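Local atomic coordinates of cytochrome c (Shewanella violacea, PDB entry 6A3L), a protein that binds a covalently attached heme c and, as is generally assigned to cytochromes c', probably takes part in electron transfer. Residues 29-34 and 107-112. Numbering follows the deposited sequence.
Sequences AMLKGK and LLKQSF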
ATOM      1  N   ALA A  29      11.055  15.564  -1.257  1.00 51.99           N
ATOM      2  CA  ALA A  29      11.582  16.440  -0.212  1.00 50.25           C
ATOM      3  C   ALA A  29      13.081  16.228  -0.021  1.00 52.55           C
ATOM      4  O   ALA A  29      13.839  17.195   0.135  1.00 55.00           O
ATOM      5  CB  ALA A  29      10.826  16.217   1.100  1.00 50.17           C
ATOM      6  N   MET A  30      13.536  14.973  -0.079  1.00 50.26           N
ATOM      7  CA  MET A  30      14.965  14.715   0.054  1.00 50.10           C
ATOM      8  C   MET A  30      15.737  15.237  -1.151  1.00 51.58           C
ATOM      9  O   MET A  30      16.813  15.824  -0.998  1.00 52.36           O
ATOM     10  CB  MET A  30      15.206  13.223   0.242  1.00 48.42           C
ATOM     11  CG  MET A  30      14.736  12.711   1.582  1.00 48.75           C
ATOM     12  SD  MET A  30      15.153  10.983   1.836  1.00 49.19           S
ATOM     13  CE  MET A  30      14.313  10.743   3.408  1.00 48.61           C
ATOM     14  N   LEU A  31      15.192  15.057  -2.354  1.00 50.88           N
ATOM     15  CA  LEU A  31      15.873  15.527  -3.559  1.00 51.38           C
ATOM     16  C   LEU A  31      15.925  17.048  -3.616  1.00 51.90           C
ATOM     17  O   LEU A  31      16.921  17.625  -4.065  1.00 55.69           O
ATOM     18  CB  LEU A  31      15.175  14.961  -4.796  1.00 45.79           C
ATOM     19  CG  LEU A  31      15.546  13.500  -5.055  1.00 50.17           C
ATOM     20  CD1 LEU A  31      14.813  12.938  -6.243  1.00 47.64           C
ATOM     21  CD2 LEU A  31      17.060  13.372  -5.250  1.00 49.23           C
ATOM     22  N   LYS A  32      14.865  17.714  -3.175  1.00 52.39           N
ATOM     23  CA  LYS A  32      14.750  19.162  -3.259  1.00 56.32           C
ATOM     24  C   LYS A  32      15.383  19.884  -2.073  1.00 56.05           C
ATOM     25  O   LYS A  32      15.223  21.102  -1.954  1.00 57.72           O
ATOM     26  CB  LYS A  32      13.273  19.569  -3.394  1.00 55.97           C
ATOM     27  CG  LYS A  32      12.658  19.162  -4.734  1.00 56.94           C
ATOM     28  CD  LYS A  32      11.125  19.085  -4.684  1.00 59.17           C
ATOM     29  CE  LYS A  32      10.594  18.145  -5.785  1.00 57.94           C
ATOM     30  NZ  LYS A  32       9.214  18.469  -6.251  1.00 53.33           N
ATOM     31  N   GLY A  33      16.044  19.165  -1.170  1.00 55.84           N
ATOM     32  CA  GLY A  33      16.747  19.793  -0.069  1.00 55.03           C
ATOM     33  C   GLY A  33      15.869  20.200   1.095  1.00 57.24           C
ATOM     34  O   GLY A  33      16.364  20.839   2.029  1.00 59.46           O
ATOM     35  N   LYS A  34      14.580  19.863   1.070  1.00 53.80           N
ATOM     36  CA  LYS A  34      13.693  20.255   2.156  1.00 55.97           C
ATOM     37  C   LYS A  34      14.022  19.524   3.457  1.00 57.36           C
ATOM     38  O   LYS A  34      13.881  20.094   4.547  1.00 58.47           O
ATOM     39  CB  LYS A  34      12.246  20.017   1.735  1.00 55.27           C
ATOM     40  CG  LYS A  34      11.233  20.827   2.526  1.00 57.01           C
ATOM     41  CD  LYS A  34      11.405  22.332   2.269  1.00 58.63           C
ATOM     42  CE  LYS A  34      11.443  22.672   0.765  1.00 53.56           C
ATOM     43  NZ  LYS A  34      11.167  24.122   0.543  1.00 53.99           N
ATOM     44  N   LEU A 107      21.291  10.527 -11.454  1.00 47.91           N
ATOM     45  CA  LEU A 107      20.528   9.371 -11.882  1.00 50.25           C
ATOM     46  C   LEU A 107      19.260   9.290 -11.011  1.00 52.89           C
ATOM     47  O   LEU A 107      18.190   8.946 -11.512  1.00 51.72           O
ATOM     48  CB  LEU A 107      21.354   8.093 -11.739  1.00 52.92           C
ATOM     49  CG  LEU A 107      20.831   6.860 -12.480  1.00 55.67           C
ATOM     50  CD1 LEU A 107      21.977   6.093 -13.121  1.00 55.87           C
ATOM     51  CD2 LEU A 107      20.040   5.964 -11.539  1.00 55.26           C
ATOM     52  N   LEU A 108      19.375   9.607  -9.715  1.00 51.04           N
ATOM     53  CA  LEU A 108      18.213   9.578  -8.835  1.00 52.12           C
ATOM     54  C   LEU A 108      17.205  10.646  -9.219  1.00 49.29           C
ATOM     55  O   LEU A 108      16.007  10.371  -9.330  1.00 51.75           O
ATOM     56  CB  LEU A 108      18.621   9.690  -7.367  1.00 49.39           C
ATOM     57  CG  LEU A 108      18.818   8.310  -6.737  1.00 50.98           C
ATOM     58  CD1 LEU A 108      17.495   7.592  -6.785  1.00 47.94           C
ATOM     59  CD2 LEU A 108      19.876   7.434  -7.425  1.00 52.87           C
ATOM     60  N   LYS A 109      17.676  11.862  -9.454  1.00 50.52           N
ATOM     61  CA  LYS A 109      16.763  12.942  -9.790  1.00 52.78           C
ATOM     62  C   LYS A 109      15.997  12.647 -11.074  1.00 51.64           C
ATOM     63  O   LYS A 109      14.772  12.808 -11.119  1.00 49.62           O
ATOM     64  CB  LYS A 109      17.541  14.257  -9.911  1.00 50.74           C
ATOM     65  CG  LYS A 109      18.185  14.680  -8.596  1.00 55.77           C
ATOM     66  CD  LYS A 109      18.852  16.045  -8.667  1.00 60.06           C
ATOM     67  CE  LYS A 109      19.305  16.487  -7.272  1.00 59.64           C
ATOM     68  NZ  LYS A 109      20.182  17.690  -7.288  1.00 66.64           N
ATOM     69  N   GLN A 110      16.689  12.197 -12.124  1.00 52.66           N
ATOM     70  CA  GLN A 110      15.987  12.008 -13.393  1.00 54.39           C
ATOM     71  C   GLN A 110      15.042  10.807 -13.334  1.00 52.80           C
ATOM     72  O   GLN A 110      13.916  10.874 -13.840  1.00 53.89           O
ATOM     73  CB  GLN A 110      16.988  11.925 -14.552  1.00 55.76           C
ATOM     74  CG  GLN A 110      17.450  10.545 -14.980  1.00 58.91           C
ATOM     75  CD  GLN A 110      18.466  10.612 -16.113  1.00 60.23           C
ATOM     76  OE1 GLN A 110      19.100  11.649 -16.338  1.00 65.56           O
ATOM     77  NE2 GLN A 110      18.618   9.508 -16.836  1.00 60.60           N
ATOM     78  N   SER A 111      15.460   9.705 -12.708  1.00 52.06           N
ATOM     79  CA  SER A 111      14.553   8.571 -12.614  1.00 51.99           C
ATOM     80  C   SER A 111      13.346   8.899 -11.737  1.00 48.66           C
ATOM     81  O   SER A 111      12.235   8.413 -11.994  1.00 48.27           O
ATOM     82  CB  SER A 111      15.303   7.355 -12.089  1.00 52.98           C
ATOM     83  OG  SER A 111      14.523   6.188 -12.277  1.00 53.02           O
ATOM     84  N   PHE A 112      13.541   9.747 -10.727  1.00 45.39           N
ATOM     85  CA  PHE A 112      12.428  10.275  -9.949  1.00 46.48           C
ATOM     86  C   PHE A 112      11.457  11.051 -10.822  1.00 47.13           C
ATOM     87  O   PHE A 112      10.234  10.919 -10.677  1.00 48.80           O
ATOM     88  CB  PHE A 112      12.971  11.181  -8.848  1.00 46.54           C
ATOM     89  CG  PHE A 112      11.911  11.906  -8.069  1.00 47.36           C
ATOM     90  CD1 PHE A 112      11.398  11.363  -6.900  1.00 45.96           C
ATOM     91  CD2 PHE A 112      11.443  13.147  -8.486  1.00 48.50           C
ATOM     92  CE1 PHE A 112      10.430  12.036  -6.174  1.00 44.65           C
ATOM     93  CE2 PHE A 112      10.474  13.825  -7.760  1.00 45.84           C
ATOM     94  CZ  PHE A 112       9.978  13.269  -6.597  1.00 49.02           C
TER
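L31, in the last turn of helix 6-31, carries this contact by setting one methyl on F112 and the other on K109 of helix 105-126. The alpha carbons of L31 and K109, 6.8 Å apart, are the closest such pair of the two segments. CD1 lies over one face of the F112 ring, 4.0 Å from its centroid and 30° off the normal, a CH-pi contact displaced toward the ring's root, since CG is 3.6 Å away and CB is equally near. A flat aromatic ring suits this place because it offers a broad face to the methyl. F112 has CG anti to its own backbone N (chi1 174°), which swings the ring toward helix 6-31, where stacking on F24 of that helix helps hold it. CD2 turns instead to the aliphatic part of K109, meeting CG at 3.8 Å. Lysine suits this exposed margin: its extended methylene chain runs past L31, and CE comes within 4.2 Å of the L31 carbonyl O. The backbone O of L108 passes 4.2 Å from L31 CD1, a loose contact, while its apolar side chain is buried against F42, which also touches L31, and A99. Helices 6-31 and 105-126 belong to the four-helix bundle of cytochromes c', and the pair meets here near one end of it, the F112 side chain lying about 8 Å from the heme c. Two residues after L31, G33 is the first to leave the helical conformation, closing helix 6-31 with a Schellman motif; its phi of 80° is easily reached by glycine, which has no CB, and weak hydrogen bonds run from G33 N to M30 O and from K34 N to A29 O.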